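Long-range contacts in 1-pyrroline-5-carboxylate dehydrogenase (Thermus thermophilus, PDB 1UZB), which probably oxidises 1-pyrroline-5-carboxylate, by way of its open-chain form glutamate semialdehyde, to glutamate, with a nicotinamide coenzyme taking the hydride: residues A69-A74 with N234-V239; E75-L80 with V248-I253; V172-G177 with I253-F258. One frame throughout, in Å; residues are numbered along the deposited sequence.

Contact 1 (A69-A74 with N234-V239); sequences AKAGKA and NFLPGV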
loop_
_atom_site.group_PDB
_atom_site.type_symbol
_atom_site.label_atom_id
_atom_site.label_comp_id
_atom_site.label_asym_id
_atom_site.label_seq_id
_atom_site.Cartn_x
_atom_site.Cartn_y
_atom_site.Cartn_z
ATOM N N ALA A 69 3.946 -25.475 -45.479
ATOM C CA ALA A 69 4.887 -24.872 -46.407
ATOM C C ALA A 69 6.250 -25.003 -45.733
ATOM O O ALA A 69 6.333 -25.304 -44.539
ATOM C CB ALA A 69 4.541 -23.407 -46.631
ATOM N N LYS A 70 7.314 -24.786 -46.495
ATOM C CA LYS A 70 8.665 -24.893 -45.964
ATOM C C LYS A 70 9.398 -23.585 -46.212
ATOM O O LYS A 70 9.586 -23.180 -47.360
ATOM C CB LYS A 70 9.406 -26.046 -46.643
ATOM C CG LYS A 70 10.820 -26.263 -46.134
ATOM C CD LYS A 70 11.508 -27.377 -46.901
ATOM C CE LYS A 70 12.952 -27.541 -46.461
ATOM N NZ LYS A 70 13.644 -28.599 -47.250
ATOM N N ALA A 71 9.806 -22.926 -45.135
ATOM C CA ALA A 71 10.504 -21.655 -45.243
ATOM C C ALA A 71 11.991 -21.824 -45.499
ATOM O O ALA A 71 12.621 -22.763 -45.007
ATOM C CB ALA A 71 10.290 -20.834 -43.974
ATOM N N GLY A 72 12.533 -20.901 -46.286
ATOM C CA GLY A 72 13.949 -20.896 -46.600
ATOM C C GLY A 72 14.477 -19.541 -46.175
ATOM O O GLY A 72 13.770 -18.788 -45.506
ATOM N N LYS A 73 15.706 -19.216 -46.560
ATOM C CA LYS A 73 16.293 -17.932 -46.195
ATOM C C LYS A 73 15.475 -16.751 -46.718
ATOM O O LYS A 73 15.306 -15.751 -46.023
ATOM C CB LYS A 73 17.730 -17.839 -46.714
ATOM C CG LYS A 73 18.680 -18.831 -46.064
ATOM C CD LYS A 73 20.092 -18.672 -46.599
ATOM C CE LYS A 73 21.058 -19.612 -45.900
ATOM N NZ LYS A 73 22.443 -19.461 -46.426
ATOM N N ALA A 74 14.968 -16.867 -47.942
ATOM C CA ALA A 74 14.173 -15.797 -48.537
ATOM C C ALA A 74 12.943 -15.482 -47.689
ATOM O O ALA A 74 12.657 -14.319 -47.400
ATOM C CB ALA A 74 13.748 -16.182 -49.950
ATOM N N ASN A 234 4.938 -14.016 -36.831
ATOM C CA ASN A 234 5.162 -14.698 -38.100
ATOM C C ASN A 234 5.501 -16.163 -37.845
ATOM O O ASN A 234 6.221 -16.495 -36.898
ATOM C CB ASN A 234 6.282 -13.980 -38.856
ATOM C CG ASN A 234 6.007 -12.488 -39.009
ATOM O OD1 ASN A 234 5.308 -12.056 -39.929
ATOM N ND2 ASN A 234 6.534 -11.697 -38.082
ATOM N N PHE A 235 4.971 -17.026 -38.706
ATOM C CA PHE A 235 5.107 -18.478 -38.611
ATOM C C PHE A 235 5.987 -19.038 -39.727
ATOM O O PHE A 235 5.609 -18.985 -40.900
ATOM C CB PHE A 235 3.693 -19.066 -38.685
ATOM C CG PHE A 235 3.627 -20.564 -38.610
ATOM C CD1 PHE A 235 3.050 -21.287 -39.650
ATOM C CD2 PHE A 235 4.067 -21.249 -37.483
ATOM C CE1 PHE A 235 2.906 -22.664 -39.569
ATOM C CE2 PHE A 235 3.927 -22.632 -37.393
ATOM C CZ PHE A 235 3.343 -23.339 -38.439
ATOM N N LEU A 236 7.143 -19.588 -39.356
ATOM C CA LEU A 236 8.088 -20.129 -40.327
ATOM C C LEU A 236 8.542 -21.571 -40.131
ATOM O O LEU A 236 9.679 -21.825 -39.718
ATOM C CB LEU A 236 9.337 -19.243 -40.404
ATOM C CG LEU A 236 9.198 -17.806 -40.914
ATOM C CD1 LEU A 236 10.584 -17.189 -41.065
ATOM C CD2 LEU A 236 8.476 -17.795 -42.253
ATOM N N PRO A 237 7.658 -22.537 -40.407
ATOM C CA PRO A 237 8.060 -23.939 -40.250
ATOM C C PRO A 237 9.183 -24.220 -41.251
ATOM O O PRO A 237 9.182 -23.674 -42.359
ATOM C CB PRO A 237 6.778 -24.707 -40.571
ATOM C CG PRO A 237 6.019 -23.764 -41.484
ATOM C CD PRO A 237 6.251 -22.428 -40.825
ATOM N N GLY A 238 10.144 -25.050 -40.856
ATOM C CA GLY A 238 11.253 -25.370 -41.738
ATOM C C GLY A 238 11.936 -26.678 -41.391
ATOM O O GLY A 238 11.739 -27.227 -40.309
ATOM N N VAL A 239 12.744 -27.179 -42.319
ATOM C CA VAL A 239 13.464 -28.430 -42.120
ATOM C C VAL A 239 14.953 -28.162 -41.948
ATOM O O VAL A 239 15.549 -27.410 -42.714
ATOM C CB VAL A 239 13.273 -29.380 -43.322
ATOM C CG1 VAL A 239 14.103 -30.643 -43.131
ATOM C CG2 VAL A 239 11.803 -29.727 -43.479
HETATM O O HOH W 1 13.942 -25.126 -44.187
#
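K70 sets CG opposite its backbone N (chi1 -179°) and stays extended through every later torsion, which carries its aliphatic shaft out to V239, whose CG2 lies anti to the carbonyl carbon. The two side chains cross obliquely: CE of K70 lies 3.7 Å from CB of V239, with the CG2 methyl close beside it. Methylene therefore meets branch carbon, while the ammonium NZ takes part in a long, weak ion pair with E51. One residue on, the backbones join. N of A71 donates to O of P237 at 2.9 Å, in a nearly straight bond (N-H...O 168°) that arrives almost in line with the proline carbonyl. The methyl of A71 points at the same loop, and its CB rests 3.9 Å from CD2 of L236. P237 adds its ring rim, CG standing 3.4 Å from O of A69, while its CD lies over one face of the F235 ring, offset from the centre. A water bridges the same two segments: its O is 2.8 Å from O of A71 and accepts N-H of V239, N to O 3.0 Å, so a polar backbone group from each segment finds a partner beside the direct bond. M53 of strand 52-57 touches K70, P237 and V239, and L236 packs on A76 and A79 of helix 73-90. That helix begins just after G72, its N-cap residue, whose N is bound by the E75 carboxylate, the half of a capping box that a glycine N-cap can offer; K73 N bonds to E242. The contact thus joins the approach to a helix to the loop at the C-terminal end of parallel strand 233-235, a beta-to-alpha turn of the Rossmann-like coenzyme domain of aldehyde dehydrogenases.

Contact 2 (E75-L80 with V248-I253); sequences EAEAAL and VEHPRI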
loop_
_atom_site.group_PDB
_atom_site.type_symbol
_atom_site.label_atom_id
_atom_site.label_comp_id
_atom_site.label_asym_id
_atom_site.label_seq_id
_atom_site.Cartn_x
_atom_site.Cartn_y
_atom_site.Cartn_z
ATOM N N GLU A 75 12.209 -16.519 -47.297
ATOM C CA GLU A 75 11.017 -16.323 -46.482
ATOM C C GLU A 75 11.376 -15.766 -45.107
ATOM O O GLU A 75 10.621 -14.978 -44.536
ATOM C CB GLU A 75 10.243 -17.639 -46.342
ATOM C CG GLU A 75 9.597 -18.122 -47.642
ATOM C CD GLU A 75 10.587 -18.765 -48.602
ATOM O OE1 GLU A 75 10.236 -18.933 -49.790
ATOM O OE2 GLU A 75 11.707 -19.114 -48.173
ATOM N N ALA A 76 12.530 -16.165 -44.583
ATOM C CA ALA A 76 12.983 -15.682 -43.282
ATOM C C ALA A 76 13.286 -14.191 -43.373
ATOM O O ALA A 76 12.945 -13.424 -42.476
ATOM C CB ALA A 76 14.226 -16.449 -42.837
ATOM N N GLU A 77 13.922 -13.781 -44.466
ATOM C CA GLU A 77 14.254 -12.374 -44.658
ATOM C C GLU A 77 12.971 -11.555 -44.792
ATOM O O GLU A 77 12.868 -10.453 -44.256
ATOM C CB GLU A 77 15.120 -12.198 -45.908
ATOM C CG GLU A 77 15.701 -10.799 -46.097
ATOM C CD GLU A 77 16.578 -10.360 -44.937
ATOM O OE1 GLU A 77 17.333 -11.201 -44.406
ATOM O OE2 GLU A 77 16.523 -9.169 -44.565
ATOM N N ALA A 78 11.994 -12.102 -45.509
ATOM C CA ALA A 78 10.717 -11.420 -45.697
ATOM C C ALA A 78 10.007 -11.254 -44.358
ATOM O O ALA A 78 9.416 -10.213 -44.082
ATOM C CB ALA A 78 9.835 -12.206 -46.659
ATOM N N ALA A 79 10.064 -12.292 -43.534
ATOM C CA ALA A 79 9.430 -12.249 -42.224
ATOM C C ALA A 79 10.127 -11.223 -41.337
ATOM O O ALA A 79 9.473 -10.496 -40.591
ATOM C CB ALA A 79 9.476 -13.625 -41.577
ATOM N N LEU A 80 11.451 -11.157 -41.425
ATOM C CA LEU A 80 12.199 -10.206 -40.612
ATOM C C LEU A 80 11.862 -8.779 -41.031
ATOM O O LEU A 80 11.720 -7.896 -40.187
ATOM C CB LEU A 80 13.703 -10.467 -40.735
ATOM C CG LEU A 80 14.637 -9.693 -39.798
ATOM C CD1 LEU A 80 14.196 -9.862 -38.351
ATOM C CD2 LEU A 80 16.063 -10.197 -39.986
ATOM N N VAL A 248 19.336 -16.679 -36.211
ATOM C CA VAL A 248 20.164 -16.555 -35.019
ATOM C C VAL A 248 21.430 -15.738 -35.283
ATOM O O VAL A 248 21.844 -14.939 -34.443
ATOM C CB VAL A 248 20.557 -17.950 -34.475
ATOM C CG1 VAL A 248 21.672 -17.823 -33.448
ATOM C CG2 VAL A 248 19.336 -18.621 -33.849
ATOM N N GLU A 249 22.031 -15.928 -36.455
ATOM C CA GLU A 249 23.264 -15.228 -36.818
ATOM C C GLU A 249 23.048 -13.910 -37.566
ATOM O O GLU A 249 24.005 -13.195 -37.866
ATOM C CB GLU A 249 24.143 -16.145 -37.674
ATOM C CG GLU A 249 24.479 -17.478 -37.021
ATOM C CD GLU A 249 25.281 -18.392 -37.931
ATOM O OE1 GLU A 249 24.815 -18.672 -39.057
ATOM O OE2 GLU A 249 26.372 -18.838 -37.517
ATOM N N HIS A 250 21.794 -13.586 -37.852
ATOM C CA HIS A 250 21.454 -12.376 -38.592
ATOM C C HIS A 250 21.803 -11.095 -37.834
ATOM O O HIS A 250 21.545 -10.979 -36.635
ATOM C CB HIS A 250 19.960 -12.396 -38.924
ATOM C CG HIS A 250 19.583 -11.553 -40.101
ATOM N ND1 HIS A 250 19.694 -10.178 -40.104
ATOM C CD2 HIS A 250 19.077 -11.892 -41.311
ATOM C CE1 HIS A 250 19.271 -9.709 -41.264
ATOM N NE2 HIS A 250 18.891 -10.727 -42.013
ATOM N N PRO A 251 22.402 -10.113 -38.524
ATOM C CA PRO A 251 22.749 -8.868 -37.834
ATOM C C PRO A 251 21.525 -8.067 -37.395
ATOM O O PRO A 251 21.620 -7.227 -36.501
ATOM C CB PRO A 251 23.588 -8.120 -38.870
ATOM C CG PRO A 251 23.022 -8.603 -40.176
ATOM C CD PRO A 251 22.853 -10.083 -39.927
ATOM N N ARG A 252 20.376 -8.341 -38.007
ATOM C CA ARG A 252 19.154 -7.614 -37.678
ATOM C C ARG A 252 18.174 -8.331 -36.746
ATOM O O ARG A 252 17.028 -7.902 -36.595
ATOM C CB ARG A 252 18.436 -7.191 -38.962
ATOM C CG ARG A 252 19.245 -6.239 -39.830
ATOM C CD ARG A 252 19.560 -4.945 -39.092
ATOM N NE ARG A 252 18.349 -4.222 -38.716
ATOM C CZ ARG A 252 18.342 -3.055 -38.077
ATOM N NH1 ARG A 252 19.484 -2.473 -37.742
ATOM N NH2 ARG A 252 17.189 -2.472 -37.773
ATOM N N ILE A 253 18.609 -9.428 -36.141
ATOM C CA ILE A 253 17.768 -10.133 -35.178
ATOM C C ILE A 253 18.182 -9.571 -33.816
ATOM O O ILE A 253 19.361 -9.598 -33.452
ATOM C CB ILE A 253 17.977 -11.667 -35.256
ATOM C CG1 ILE A 253 17.017 -12.252 -36.294
ATOM C CG2 ILE A 253 17.753 -12.318 -33.895
ATOM C CD1 ILE A 253 15.545 -12.203 -35.883
#
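A histidine-carboxylate hydrogen bond between H250 and E77 fastens the type I turn H250-I253 to the flank of helix 73-90. NE2 of H250 donates to OE1 of E77 at 2.9 Å, somewhat bent (N-H...O 153°), and meets the syn lone pair of that oxygen. Carboxylate and imidazole planes differ by only 27°, and the oxygen lies close to the ring plane, at its edge. The same OE1 also holds the hydroxyl of Y246, whose ring meets H250 edge-to-face. From its second nitrogen the histidine serves its own turn: ND1 accepts N of R252 at 2.9 Å, again in the ring plane. With one nitrogen donating and the other accepting, the ring cannot easily flip, and a neutral tautomer protonated on NE2 is likely. L80 covers one face. Its CG is anti to the backbone N (chi1 -172°), and the next torsion swings CD2 over the imidazole, 3.4 Å from the ring centroid and nearly on the ring normal, a CH-pi contact. The other methyl, CD1, reaches CD1 of I253 at 3.7 Å, so one methyl of the leucine serves the aromatic residue and the other the aliphatic one. R252 contributes mainly its base, CB lying 4.0 Å from CD2 of L80; its outer chain turns away, and the residue makes a cation-pi pair with W84 further along helix 73-90, whose indole N also bonds to R252 O. K283 binds the carbonyls of V248 and H250. A leucine over the histidine ring and a carboxylate at its edge tie the helix across an alpha-to-beta connection: the loop leaving helix 242-248 for strand 255-259 in the alpha/beta coenzyme domain of the aldehyde dehydrogenase fold.

Contact 3 (V172-G177 with I253-F258); sequences VPLGAG and IRFINF
F255 takes the crowded position, CG between its backbone N and carbonyl carbon (chi1 61°), and this folds the phenyl ring back over the neighbouring strand onto G177. CA of G177 sits over the middle of the ring face, 3.5 Å from the centroid and 10° off its normal, a CH-pi contact so close that a CB on G177 would run into CE2 of F255. At the ring edge O of G175 approaches CE1 to 3.5 Å, while CD1 of L174 comes in obliquely. With an alanine here instead of F255, a gap is likely to open above G177, leaving its CA and the nearby L174 methyl without the ring they pack on. L174 and R254 pack along their chains: CB of L174 is 3.6 Å from CG of R254, and CD2 of L174 lies over one face of the guanidinium, toward its rim. R254, with CG anti to the backbone N (chi1 -172°) and a bend at the next bond, brings NE within 2.9 Å of a water O, to which it donates; the water in turn donates to O of L174. NH2 of R254 is held by the carbonyl of F282, and W281 adds a cation-pi contact. The backbones meet where N of R254 donates to O of A176 at 3.0 Å. I253 adds CD1, 3.9 Å from C of G177. At G175 the backbone angles themselves would jam any CB against the preceding carbonyl. Parallel pairing continues from F255 to V178, setting strand 255-259 beside strand 165-180; on the other side of 165-180 comes strand 203-207, bonded to G175 and G177, while Y286 of strand 284-288 touches L174 and F255, and I256 and F258 pack against helix 262-272.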
loop_
_atom_site.group_PDB
_atom_site.type_symbol
_atom_site.label_atom_id
_atom_site.label_comp_id
_atom_site.label_asym_id
_atom_site.label_seq_id
_atom_site.Cartn_x
_atom_site.Cartn_y
_atom_site.Cartn_z
ATOM N N VAL A 172 10.965 0.004 -22.661
ATOM C CA VAL A 172 10.596 -0.029 -24.061
ATOM C C VAL A 172 11.009 -1.385 -24.615
ATOM O O VAL A 172 11.987 -1.984 -24.161
ATOM C CB VAL A 172 11.270 1.116 -24.838
ATOM C CG1 VAL A 172 10.848 2.435 -24.222
ATOM C CG2 VAL A 172 12.784 0.982 -24.797
ATOM N N PRO A 173 10.240 -1.911 -25.574
ATOM C CA PRO A 173 10.563 -3.210 -26.169
ATOM C C PRO A 173 11.855 -3.139 -26.977
ATOM O O PRO A 173 12.298 -2.055 -27.364
ATOM C CB PRO A 173 9.330 -3.517 -27.016
ATOM C CG PRO A 173 8.856 -2.156 -27.422
ATOM C CD PRO A 173 9.006 -1.353 -26.155
ATOM N N LEU A 174 12.449 -4.300 -27.227
ATOM C CA LEU A 174 13.716 -4.398 -27.945
ATOM C C LEU A 174 13.627 -4.308 -29.462
ATOM O O LEU A 174 14.410 -3.594 -30.088
ATOM C CB LEU A 174 14.417 -5.704 -27.569
ATOM C CG LEU A 174 14.645 -5.961 -26.078
ATOM C CD1 LEU A 174 15.191 -7.366 -25.870
ATOM C CD2 LEU A 174 15.599 -4.915 -25.530
ATOM N N GLY A 175 12.697 -5.049 -30.055
ATOM C CA GLY A 175 12.553 -5.033 -31.500
ATOM C C GLY A 175 12.004 -6.348 -32.009
ATOM O O GLY A 175 11.121 -6.937 -31.389
ATOM N N ALA A 176 12.525 -6.802 -33.146
ATOM C CA ALA A 176 12.094 -8.058 -33.750
ATOM C C ALA A 176 13.067 -9.162 -33.365
ATOM O O ALA A 176 14.284 -8.993 -33.471
ATOM C CB ALA A 176 12.035 -7.921 -35.272
ATOM N N GLY A 177 12.523 -10.290 -32.918
ATOM C CA GLY A 177 13.358 -11.410 -32.521
ATOM C C GLY A 177 12.849 -12.732 -33.058
ATOM O O GLY A 177 11.802 -12.798 -33.704
ATOM N N ILE A 253 18.609 -9.428 -36.141
ATOM C CA ILE A 253 17.768 -10.133 -35.178
ATOM C C ILE A 253 18.182 -9.571 -33.816
ATOM O O ILE A 253 19.361 -9.598 -33.452
ATOM C CB ILE A 253 17.977 -11.667 -35.256
ATOM C CG1 ILE A 253 17.017 -12.252 -36.294
ATOM C CG2 ILE A 253 17.753 -12.318 -33.895
ATOM C CD1 ILE A 253 15.545 -12.203 -35.883
ATOM N N ARG A 254 17.213 -9.041 -33.075
ATOM C CA ARG A 254 17.492 -8.416 -31.782
ATOM C C ARG A 254 17.622 -9.365 -30.599
ATOM O O ARG A 254 18.423 -9.133 -29.693
ATOM C CB ARG A 254 16.416 -7.368 -31.474
ATOM C CG ARG A 254 16.700 -6.520 -30.237
ATOM C CD ARG A 254 17.900 -5.621 -30.465
ATOM N NE ARG A 254 18.359 -4.904 -29.277
ATOM C CZ ARG A 254 19.112 -5.438 -28.323
ATOM N NH1 ARG A 254 19.494 -4.698 -27.291
ATOM N NH2 ARG A 254 19.484 -6.712 -28.390
ATOM N N PHE A 255 16.819 -10.420 -30.592
ATOM C CA PHE A 255 16.867 -11.387 -29.508
ATOM C C PHE A 255 16.478 -12.760 -29.999
ATOM O O PHE A 255 15.855 -12.904 -31.052
ATOM C CB PHE A 255 15.937 -10.973 -28.355
ATOM C CG PHE A 255 14.480 -10.875 -28.737
ATOM C CD1 PHE A 255 13.944 -9.670 -29.175
ATOM C CD2 PHE A 255 13.643 -11.989 -28.661
ATOM C CE1 PHE A 255 12.599 -9.570 -29.530
ATOM C CE2 PHE A 255 12.295 -11.898 -29.014
ATOM C CZ PHE A 255 11.772 -10.686 -29.449
ATOM N N ILE A 256 16.840 -13.766 -29.216
ATOM C CA ILE A 256 16.541 -15.149 -29.545
ATOM C C ILE A 256 15.959 -15.805 -28.304
ATOM O O ILE A 256 16.544 -15.726 -27.227
ATOM C CB ILE A 256 17.824 -15.909 -29.940
ATOM C CG1 ILE A 256 18.489 -15.222 -31.133
ATOM C CG2 ILE A 256 17.501 -17.354 -30.280
ATOM C CD1 ILE A 256 19.992 -15.428 -31.186
ATOM N N ASN A 257 14.793 -16.424 -28.453
ATOM C CA ASN A 257 14.148 -17.117 -27.347
ATOM C C ASN A 257 14.126 -18.580 -27.787
ATOM O O ASN A 257 13.471 -18.932 -28.769
ATOM C CB ASN A 257 12.733 -16.567 -27.136
ATOM C CG ASN A 257 12.185 -16.873 -25.753
ATOM O OD1 ASN A 257 12.902 -17.356 -24.874
ATOM N ND2 ASN A 257 10.905 -16.582 -25.553
ATOM N N PHE A 258 14.862 -19.420 -27.068
ATOM C CA PHE A 258 14.982 -20.827 -27.419
ATOM C C PHE A 258 14.715 -21.803 -26.289
ATOM O O PHE A 258 15.098 -21.572 -25.143
ATOM C CB PHE A 258 16.395 -21.089 -27.953
ATOM C CG PHE A 258 16.738 -22.548 -28.095
ATOM C CD1 PHE A 258 16.364 -23.256 -29.229
ATOM C CD2 PHE A 258 17.449 -23.209 -27.094
ATOM C CE1 PHE A 258 16.693 -24.602 -29.371
ATOM C CE2 PHE A 258 17.783 -24.559 -27.222
ATOM C CZ PHE A 258 17.405 -25.255 -28.362
HETATM O O HOH W 2 16.692 -2.608 -28.872
#

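Overall arrangement
All three contacts are largely buried, but only contact 3 is so at every touching residue; contacts 1 and 2 each run out to an exposed rim, at V239 and R252. Contact 1 lies at the approach to helix 73-90 and contact 2 on its flank, and they touch through L236. I253 belongs to both contacts 2 and 3, and L80 brushes A176. The chemistry changes accordingly: loop backbone and water in contact 1, a buried imidazole bound to a partly exposed carboxylate in contact 2, strand pairing with a ring over glycine in contact 3. Contacts 1 and 3, about 19 Å apart between centres, reach the same sheet without touching.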